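Long-range contacts in putative sugar binding protein (Bacteroides vulgatus ATCC 8482, PDB 3KEZ), which probably binds sugars or other glycan nutrients at the bacterial outer membrane as a calcium-containing member of the SusD family: residues C92-M97 with K152-I157; E211-L216 with V349-N354; V409-V414 with H424-M429. One frame throughout, in Å; residues are numbered along the deposited sequence.

Contact 1 of 3, residues C92-M97 with K152-I157; sequences CNLILM and KELSTI
Asn93 and Glu153 are joined by a side-chain-to-backbone hydrogen bond: the amide ND2 of Asn93 donates to Glu153 O over 3.1 Å, with 146° at the hydrogen. The bond is not a flat one, since the donor stands 34° out of the carbonyl plane and the acceptor is also tilted from the amide plane. A chi1 of -65° sets CG of Asn93 opposite its own carbonyl carbon and directs the amide at the loop. Both ends of this buried amide are engaged, ND2 also donating to Val151 O and OD1 accepting from Arg123, which fixes its rotation. Beyond it, Leu154 reaches back to the helix with both methyls: CD2 lies 3.6 Å from Leu94 N, while CD1 meets CD1 of Leu94 at 4.0 Å, the two side chains crossing at a slant. Selenomethionine Met97, with chi2 extended, carries SE to the loop, 3.8 Å from Glu153 CA and 3.9 Å from Leu154 CG. Lys152 turns outward to a salt bridge with Glu172. This is surface packing of a loop on the C-terminal end of helix 80-96, within the helical, TPR-related part of a SusD-family fold.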
loop_
_atom_site.group_PDB
_atom_site.type_symbol
_atom_site.label_atom_id
_atom_site.label_comp_id
_atom_site.label_asym_id
_atom_site.label_seq_id
_atom_site.Cartn_x
_atom_site.Cartn_y
_atom_site.Cartn_z
ATOM N N CYS A 92 8.277 -15.818 6.459
ATOM C CA CYS A 92 8.613 -14.967 7.588
ATOM C C CYS A 92 8.661 -15.792 8.867
ATOM O O CYS A 92 9.582 -15.651 9.633
ATOM C CB CYS A 92 7.611 -13.835 7.770
ATOM S SG CYS A 92 7.644 -12.564 6.439
ATOM N N ASN A 93 7.643 -16.633 9.093
ATOM C CA ASN A 93 7.602 -17.577 10.221
ATOM C C ASN A 93 8.786 -18.502 10.257
ATOM O O ASN A 93 9.372 -18.709 11.319
ATOM C CB ASN A 93 6.309 -18.406 10.186
ATOM C CG ASN A 93 5.070 -17.542 10.386
ATOM O OD1 ASN A 93 5.193 -16.371 10.774
ATOM N ND2 ASN A 93 3.884 -18.100 10.137
ATOM N N LEU A 94 9.156 -19.041 9.094
ATOM C CA LEU A 94 10.363 -19.865 8.987
ATOM C C LEU A 94 11.561 -19.115 9.546
ATOM O O LEU A 94 12.320 -19.669 10.367
ATOM C CB LEU A 94 10.631 -20.288 7.539
ATOM C CG LEU A 94 11.877 -21.155 7.305
ATOM C CD1 LEU A 94 11.796 -22.499 8.061
ATOM C CD2 LEU A 94 12.096 -21.386 5.818
ATOM N N ILE A 95 11.728 -17.864 9.134
ATOM C CA ILE A 95 12.836 -17.062 9.626
ATOM C C ILE A 95 12.704 -16.863 11.134
ATOM O O ILE A 95 13.662 -17.057 11.892
ATOM C CB ILE A 95 12.912 -15.666 8.946
ATOM C CG1 ILE A 95 13.486 -15.802 7.549
ATOM C CG2 ILE A 95 13.790 -14.668 9.782
ATOM C CD1 ILE A 95 13.234 -14.553 6.627
ATOM N N LEU A 96 11.517 -16.459 11.562
ATOM C CA LEU A 96 11.340 -15.976 12.940
ATOM C C LEU A 96 11.474 -17.112 13.952
ATOM O O LEU A 96 11.972 -16.886 15.048
ATOM C CB LEU A 96 10.027 -15.190 13.089
ATOM C CG LEU A 96 10.106 -13.853 12.347
ATOM C CD1 LEU A 96 8.760 -13.157 12.275
ATOM C CD2 LEU A 96 11.248 -12.957 12.993
HETATM N N MSE A 97 11.099 -18.336 13.557
HETATM C CA MSE A 97 11.219 -19.474 14.438
HETATM C C MSE A 97 12.669 -19.969 14.555
HETATM O O MSE A 97 12.983 -20.801 15.417
HETATM C CB MSE A 97 10.328 -20.625 13.941
HETATM C CG MSE A 97 8.833 -20.370 14.004
HETATM SE SE MSE A 97 7.899 -21.811 13.090
HETATM C CE MSE A 97 7.998 -23.122 14.462
ATOM N N LYS A 152 1.335 -18.228 12.743
ATOM C CA LYS A 152 2.645 -17.822 13.234
ATOM C C LYS A 152 3.664 -18.965 13.230
ATOM O O LYS A 152 4.841 -18.758 13.557
ATOM C CB LYS A 152 2.495 -17.209 14.639
ATOM C CG LYS A 152 1.964 -15.769 14.575
ATOM C CD LYS A 152 1.581 -15.198 15.890
ATOM C CE LYS A 152 2.773 -14.648 16.628
ATOM N NZ LYS A 152 2.272 -14.021 17.872
ATOM N N GLU A 153 3.208 -20.174 12.910
ATOM C CA GLU A 153 4.115 -21.297 12.736
ATOM C C GLU A 153 4.011 -21.852 11.298
ATOM O O GLU A 153 3.464 -21.199 10.412
ATOM C CB GLU A 153 3.848 -22.332 13.824
ATOM C CG GLU A 153 3.939 -21.719 15.227
ATOM C CD GLU A 153 3.699 -22.726 16.340
ATOM O OE1 GLU A 153 2.576 -23.286 16.420
ATOM O OE2 GLU A 153 4.626 -22.933 17.149
ATOM N N LEU A 154 4.576 -23.029 11.053
ATOM C CA LEU A 154 4.634 -23.556 9.706
ATOM C C LEU A 154 3.434 -24.477 9.469
ATOM O O LEU A 154 3.100 -25.352 10.287
ATOM C CB LEU A 154 5.961 -24.297 9.461
ATOM C CG LEU A 154 7.257 -23.502 9.683
ATOM C CD1 LEU A 154 8.475 -24.382 9.312
ATOM C CD2 LEU A 154 7.242 -22.089 8.938
ATOM N N SER A 155 2.806 -24.292 8.335
ATOM C CA SER A 155 1.658 -25.088 7.931
ATOM C C SER A 155 2.016 -26.537 7.562
ATOM O O SER A 155 3.109 -26.819 7.090
ATOM C CB SER A 155 1.025 -24.406 6.718
ATOM O OG SER A 155 0.450 -23.173 7.132
ATOM N N THR A 156 1.094 -27.443 7.821
ATOM C CA THR A 156 1.173 -28.837 7.367
ATOM C C THR A 156 -0.135 -29.142 6.687
ATOM O O THR A 156 -1.050 -28.311 6.716
ATOM C CB THR A 156 1.257 -29.826 8.534
ATOM O OG1 THR A 156 -0.005 -29.841 9.227
ATOM C CG2 THR A 156 2.431 -29.474 9.479
ATOM N N ILE A 157 -0.258 -30.353 6.143
ATOM C CA ILE A 157 -1.533 -30.798 5.547
ATOM C C ILE A 157 -2.738 -30.811 6.516
ATOM O O ILE A 157 -3.902 -30.856 6.068
ATOM C CB ILE A 157 -1.406 -32.176 4.839
ATOM C CG1 ILE A 157 -1.195 -33.320 5.847
ATOM C CG2 ILE A 157 -0.300 -32.124 3.815
ATOM C CD1 ILE A 157 -1.256 -34.701 5.234
#

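Contact 2 of 3, residues E211-L216 with V349-N354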
loop_
_atom_site.group_PDB
_atom_site.type_symbol
_atom_site.label_atom_id
_atom_site.label_comp_id
_atom_site.label_asym_id
_atom_site.label_seq_id
_atom_site.Cartn_x
_atom_site.Cartn_y
_atom_site.Cartn_z
ATOM N N GLU A 211 -5.759 4.907 16.652
ATOM C CA GLU A 211 -4.755 5.198 17.704
ATOM C C GLU A 211 -3.894 6.388 17.273
ATOM O O GLU A 211 -2.738 6.232 16.894
ATOM C CB GLU A 211 -3.918 3.943 18.000
ATOM C CG GLU A 211 -4.846 2.845 18.576
ATOM C CD GLU A 211 -4.193 1.850 19.507
ATOM O OE1 GLU A 211 -3.039 1.422 19.292
ATOM O OE2 GLU A 211 -4.890 1.458 20.465
ATOM N N TYR A 212 -4.492 7.578 17.341
ATOM C CA TYR A 212 -3.912 8.764 16.733
ATOM C C TYR A 212 -2.659 9.262 17.382
ATOM O O TYR A 212 -1.766 9.711 16.673
ATOM C CB TYR A 212 -4.936 9.875 16.648
ATOM C CG TYR A 212 -6.051 9.446 15.768
ATOM C CD1 TYR A 212 -5.840 9.242 14.404
ATOM C CD2 TYR A 212 -7.313 9.207 16.282
ATOM C CE1 TYR A 212 -6.839 8.827 13.598
ATOM C CE2 TYR A 212 -8.336 8.794 15.464
ATOM C CZ TYR A 212 -8.098 8.607 14.135
ATOM O OH TYR A 212 -9.117 8.145 13.349
ATOM N N ASN A 213 -2.580 9.197 18.710
ATOM C CA ASN A 213 -1.311 9.554 19.379
ATOM C C ASN A 213 -0.133 8.718 18.915
ATOM O O ASN A 213 0.966 9.234 18.715
ATOM C CB ASN A 213 -1.422 9.454 20.882
ATOM C CG ASN A 213 -2.483 10.360 21.450
ATOM O OD1 ASN A 213 -2.594 11.542 21.076
ATOM N ND2 ASN A 213 -3.250 9.827 22.385
ATOM N N GLU A 214 -0.351 7.411 18.820
ATOM C CA GLU A 214 0.671 6.473 18.404
ATOM C C GLU A 214 0.948 6.651 16.886
ATOM O O GLU A 214 2.112 6.600 16.453
ATOM C CB GLU A 214 0.194 5.040 18.709
ATOM C CG GLU A 214 0.054 4.728 20.213
ATOM C CD GLU A 214 -1.300 5.128 20.857
ATOM O OE1 GLU A 214 -2.187 5.789 20.228
ATOM O OE2 GLU A 214 -1.475 4.786 22.053
ATOM N N ALA A 215 -0.102 6.859 16.086
ATOM C CA ALA A 215 0.093 7.186 14.677
ATOM C C ALA A 215 1.037 8.412 14.548
ATOM O O ALA A 215 1.979 8.402 13.761
ATOM C CB ALA A 215 -1.190 7.479 13.997
ATOM N N LEU A 216 0.769 9.454 15.336
ATOM C CA LEU A 216 1.508 10.704 15.220
ATOM C C LEU A 216 2.950 10.540 15.599
ATOM O O LEU A 216 3.856 11.002 14.877
ATOM C CB LEU A 216 0.905 11.772 16.102
ATOM C CG LEU A 216 1.587 13.146 16.022
ATOM C CD1 LEU A 216 1.521 13.741 14.609
ATOM C CD2 LEU A 216 0.904 14.110 17.020
ATOM N N VAL A 349 -4.456 16.399 13.236
ATOM C CA VAL A 349 -5.840 16.880 13.187
ATOM C C VAL A 349 -6.655 16.121 14.210
ATOM O O VAL A 349 -7.374 16.713 15.028
ATOM C CB VAL A 349 -6.463 16.671 11.799
ATOM C CG1 VAL A 349 -8.044 16.855 11.882
ATOM C CG2 VAL A 349 -5.840 17.667 10.808
ATOM N N GLN A 350 -6.516 14.796 14.191
ATOM C CA GLN A 350 -7.325 13.937 15.027
ATOM C C GLN A 350 -6.980 14.047 16.517
ATOM O O GLN A 350 -7.797 13.694 17.342
ATOM C CB GLN A 350 -7.315 12.498 14.512
ATOM C CG GLN A 350 -7.876 12.334 13.135
ATOM C CD GLN A 350 -9.411 12.395 13.094
ATOM O OE1 GLN A 350 -10.008 13.324 13.599
ATOM N NE2 GLN A 350 -10.027 11.406 12.503
ATOM N N THR A 351 -5.810 14.596 16.866
ATOM C CA THR A 351 -5.461 14.858 18.262
ATOM C C THR A 351 -5.580 16.338 18.651
ATOM O O THR A 351 -5.219 16.729 19.750
ATOM C CB THR A 351 -4.049 14.365 18.562
ATOM O OG1 THR A 351 -3.123 14.965 17.659
ATOM C CG2 THR A 351 -3.962 12.823 18.429
ATOM N N GLY A 352 -6.083 17.166 17.743
ATOM C CA GLY A 352 -6.398 18.535 18.057
ATOM C C GLY A 352 -5.199 19.455 17.999
ATOM O O GLY A 352 -5.188 20.487 18.658
ATOM N N ASP A 353 -4.164 19.074 17.264
ATOM C CA ASP A 353 -2.939 19.921 17.195
ATOM C C ASP A 353 -2.913 20.544 15.815
ATOM O O ASP A 353 -2.324 19.995 14.887
ATOM C CB ASP A 353 -1.672 19.120 17.469
ATOM C CG ASP A 353 -0.437 20.013 17.622
ATOM O OD1 ASP A 353 -0.477 21.178 17.193
ATOM O OD2 ASP A 353 0.588 19.534 18.140
ATOM N N ASN A 354 -3.614 21.670 15.661
ATOM C CA ASN A 354 -3.730 22.274 14.356
ATOM C C ASN A 354 -2.405 22.778 13.817
ATOM O O ASN A 354 -2.133 22.630 12.618
ATOM C CB ASN A 354 -4.734 23.405 14.360
ATOM C CG ASN A 354 -5.076 23.836 12.961
ATOM O OD1 ASN A 354 -5.523 23.025 12.135
ATOM N ND2 ASN A 354 -4.818 25.093 12.662
HETATM O O HOH W 1 -8.761 9.328 10.775
#
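A Schellman motif ends helix 337-350, and this helix end packs against the first turn of helix 212-229. Gly352 is its C-prime residue, with Gly352 N bonded to Val349 O and Asp353 N to Ala348 O; the chain then turns into helix 354-368, for which Asp353 is the N-cap. Just before the turn, Gln350 lies across the ring of Tyr212. Its CB sits over the middle of one face, 3.5 Å from the ring centroid and 11° off the normal, a CH-pi contact. The first torsion of Gln350 sets CG 3.7 Å from Tyr212 CE1, and a bend at chi2 (-76°) carries the amide on toward the hydroxyl, NE2 being 3.8 Å from Tyr212 CZ. The amide does not stack flat on the ring, its plane being turned 52° from that of the tyrosine. Beyond the ring, one water accepts from both Tyr212 OH, at 2.9 Å, and Gln350 NE2, at 3.0 Å, and so bridges the polar ends of the two side chains. Next to Gln350, Thr351 presents its methyl to the helix: CG2 is 3.6 Å from Tyr212 CB and 3.2 Å from Asn213 OD1. Its hydroxyl faces back to its own helix, where OG1 is hydrogen-bonded to Ala347 O, with Ala348 O as a second acceptor within reach of the same proton, and Leu216 CD2 touches Thr351 OG1 at 4.2 Å. Leu216 continues the apolar packing onto Ala347 and Ala344, about one and two turns back from the helix end. The contact thus joins two helices distant in sequence, largely through aliphatic and aromatic packing, as in the helical repeat-like scaffold of the SusD family and its TPR clan.

Contact 3 of 3, residues V409-V414 with H424-M429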
loop_
_atom_site.group_PDB
_atom_site.type_symbol
_atom_site.label_atom_id
_atom_site.label_comp_id
_atom_site.label_asym_id
_atom_site.label_seq_id
_atom_site.Cartn_x
_atom_site.Cartn_y
_atom_site.Cartn_z
ATOM N N VAL A 409 -17.820 6.138 -0.031
ATOM C CA VAL A 409 -17.246 6.293 -1.376
ATOM C C VAL A 409 -18.368 6.716 -2.338
ATOM O O VAL A 409 -19.413 6.044 -2.451
ATOM C CB VAL A 409 -16.549 5.011 -1.849
ATOM C CG1 VAL A 409 -16.090 5.125 -3.328
ATOM C CG2 VAL A 409 -15.353 4.605 -0.864
ATOM N N LYS A 410 -18.189 7.846 -3.006
ATOM C CA LYS A 410 -19.213 8.344 -3.941
ATOM C C LYS A 410 -18.567 8.599 -5.314
ATOM O O LYS A 410 -17.843 9.554 -5.479
ATOM C CB LYS A 410 -19.853 9.630 -3.386
ATOM C CG LYS A 410 -20.795 9.328 -2.211
ATOM C CD LYS A 410 -21.408 10.551 -1.576
ATOM C CE LYS A 410 -22.310 10.210 -0.397
ATOM N NZ LYS A 410 -23.062 11.404 0.077
ATOM N N ARG A 411 -18.759 7.673 -6.250
ATOM C CA ARG A 411 -18.370 7.858 -7.645
ATOM C C ARG A 411 -19.316 8.883 -8.284
ATOM O O ARG A 411 -20.527 8.785 -8.106
ATOM C CB ARG A 411 -18.440 6.520 -8.385
ATOM C CG ARG A 411 -17.374 5.545 -7.908
ATOM C CD ARG A 411 -17.652 4.157 -8.329
ATOM N NE ARG A 411 -16.513 3.294 -8.062
ATOM C CZ ARG A 411 -16.492 1.987 -8.266
ATOM N NH1 ARG A 411 -17.571 1.316 -8.716
ATOM N NH2 ARG A 411 -15.368 1.341 -8.034
ATOM N N ILE A 412 -18.741 9.872 -8.972
ATOM C CA ILE A 412 -19.492 11.002 -9.545
ATOM C C ILE A 412 -19.491 10.879 -11.072
ATOM O O ILE A 412 -18.433 10.825 -11.715
ATOM C CB ILE A 412 -18.870 12.374 -9.162
ATOM C CG1 ILE A 412 -18.390 12.391 -7.702
ATOM C CG2 ILE A 412 -19.863 13.516 -9.408
ATOM C CD1 ILE A 412 -19.440 12.026 -6.718
ATOM N N ASP A 413 -20.648 10.788 -11.690
ATOM C CA ASP A 413 -20.597 10.613 -13.137
ATOM C C ASP A 413 -20.595 11.972 -13.806
ATOM O O ASP A 413 -21.614 12.439 -14.261
ATOM C CB ASP A 413 -21.704 9.693 -13.665
ATOM C CG ASP A 413 -21.277 8.946 -14.961
ATOM O OD1 ASP A 413 -20.042 8.736 -15.232
ATOM O OD2 ASP A 413 -22.192 8.603 -15.723
ATOM N N VAL A 414 -19.446 12.625 -13.784
ATOM C CA VAL A 414 -19.247 13.897 -14.475
ATOM C C VAL A 414 -18.393 13.626 -15.704
ATOM O O VAL A 414 -17.621 12.664 -15.723
ATOM C CB VAL A 414 -18.573 14.966 -13.589
ATOM C CG1 VAL A 414 -19.551 15.473 -12.561
ATOM C CG2 VAL A 414 -17.314 14.414 -12.904
ATOM N N HIS A 424 -17.978 6.430 -15.936
ATOM C CA HIS A 424 -18.284 5.298 -15.061
ATOM C C HIS A 424 -19.136 4.235 -15.783
ATOM O O HIS A 424 -19.917 4.535 -16.695
ATOM C CB HIS A 424 -18.910 5.757 -13.746
ATOM C CG HIS A 424 -17.922 6.357 -12.804
ATOM N ND1 HIS A 424 -16.992 5.605 -12.116
ATOM C CD2 HIS A 424 -17.680 7.647 -12.480
ATOM C CE1 HIS A 424 -16.235 6.409 -11.390
ATOM N NE2 HIS A 424 -16.640 7.654 -11.581
ATOM N N ASN A 425 -18.953 2.979 -15.406
ATOM C CA ASN A 425 -19.769 1.898 -15.952
ATOM C C ASN A 425 -19.843 0.810 -14.898
ATOM O O ASN A 425 -19.127 -0.182 -14.940
ATOM C CB ASN A 425 -19.158 1.362 -17.258
ATOM C CG ASN A 425 -20.012 0.323 -17.911
ATOM O OD1 ASN A 425 -21.173 0.108 -17.534
ATOM N ND2 ASN A 425 -19.461 -0.320 -18.928
ATOM N N THR A 426 -20.696 1.043 -13.915
ATOM C CA THR A 426 -20.805 0.185 -12.762
ATOM C C THR A 426 -22.208 0.329 -12.133
ATOM O O THR A 426 -22.818 1.395 -12.194
ATOM C CB THR A 426 -19.716 0.558 -11.757
ATOM O OG1 THR A 426 -19.805 -0.283 -10.602
ATOM C CG2 THR A 426 -19.871 2.001 -11.353
ATOM N N ALA A 427 -22.684 -0.753 -11.520
ATOM C CA ALA A 427 -23.911 -0.763 -10.726
ATOM C C ALA A 427 -23.702 -0.081 -9.387
ATOM O O ALA A 427 -24.665 0.264 -8.715
ATOM C CB ALA A 427 -24.342 -2.177 -10.482
ATOM N N TYR A 428 -22.448 0.105 -8.989
ATOM C CA TYR A 428 -22.142 0.560 -7.617
ATOM C C TYR A 428 -21.455 1.935 -7.572
ATOM O O TYR A 428 -20.225 2.044 -7.739
ATOM C CB TYR A 428 -21.286 -0.502 -6.908
ATOM C CG TYR A 428 -21.891 -1.885 -6.857
ATOM C CD1 TYR A 428 -23.016 -2.155 -6.085
ATOM C CD2 TYR A 428 -21.349 -2.933 -7.612
ATOM C CE1 TYR A 428 -23.566 -3.424 -6.046
ATOM C CE2 TYR A 428 -21.906 -4.211 -7.578
ATOM C CZ TYR A 428 -23.010 -4.430 -6.789
ATOM O OH TYR A 428 -23.547 -5.669 -6.716
HETATM N N MSE A 429 -22.254 2.976 -7.317
HETATM C CA MSE A 429 -21.793 4.353 -7.351
HETATM C C MSE A 429 -21.553 4.978 -5.959
HETATM O O MSE A 429 -20.730 5.871 -5.823
HETATM C CB MSE A 429 -22.730 5.199 -8.195
HETATM C CG MSE A 429 -22.830 4.722 -9.683
HETATM SE SE MSE A 429 -21.239 5.143 -10.659
HETATM C CE MSE A 429 -21.385 7.078 -10.709
HETATM O O HOH W 2 -15.825 9.240 -9.588
#
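Arg411 has CG opposite its carbonyl carbon (chi1 -68°) and runs extended from CG to NE, while His424 takes a similar first torsion (-75°), and the histidine ring is thereby laid against the aliphatic base of the arginine. Arg411 CB lies over one face of that ring, off toward its rim and 3.9 Å from the centroid, a CH-pi contact. Farther out, Arg411 NH1 donates to Tyr428 O at 2.9 Å; the nitrogen lies in the carbonyl plane, but the oxygen is well out of the guanidinium plane. The backbone adds a bond from Arg411 N to Met429 O, 2.7 Å long and nearly in line with the carbonyl. Selenomethionine Met429, bent at chi2 and chi3, curls its CE back to within 3.2 Å of Arg411 O. Asp413 OD1 stands at the edge of the His424 ring and receives His424 N on its syn side, 31° out of the carboxylate plane, at 3.2 Å. A water links Ile412 N with His424 NE2, and an ST turn, Tyr428 N to Thr426 OG1, shapes the returning loop. Tyr68 binds His424 ND1 through its hydroxyl and Arg411 NH1 through its carbonyl, and Gly52 O takes Arg411 NE. The contact extends the two-stranded antiparallel ribbon of 409-410 and 430-431, with helix 398-403 against Val409 and helix 288-295 against Ile412 and Val414.

From the N terminus the three contacts come in series, none enclosing or crossing another. Contact 1 closes a 54-residue, largely helical excursion, returning the loop after helix 138-141 to the end of helix 80-96. Contact 2 makes the longest closure, 132 residues of mixed helix, strand and loop, and ties helix 212-229 to the end of helix 337-350. Contact 3 closes a nine-residue loop without helix or strand beside the 409-410 and 430-431 ribbon. Contacts 1 and 3 lie on opposite sides of the chain's centre, their centres 43 Å apart; contact 2 comes within about 16 Å of each, measured between nearest atoms.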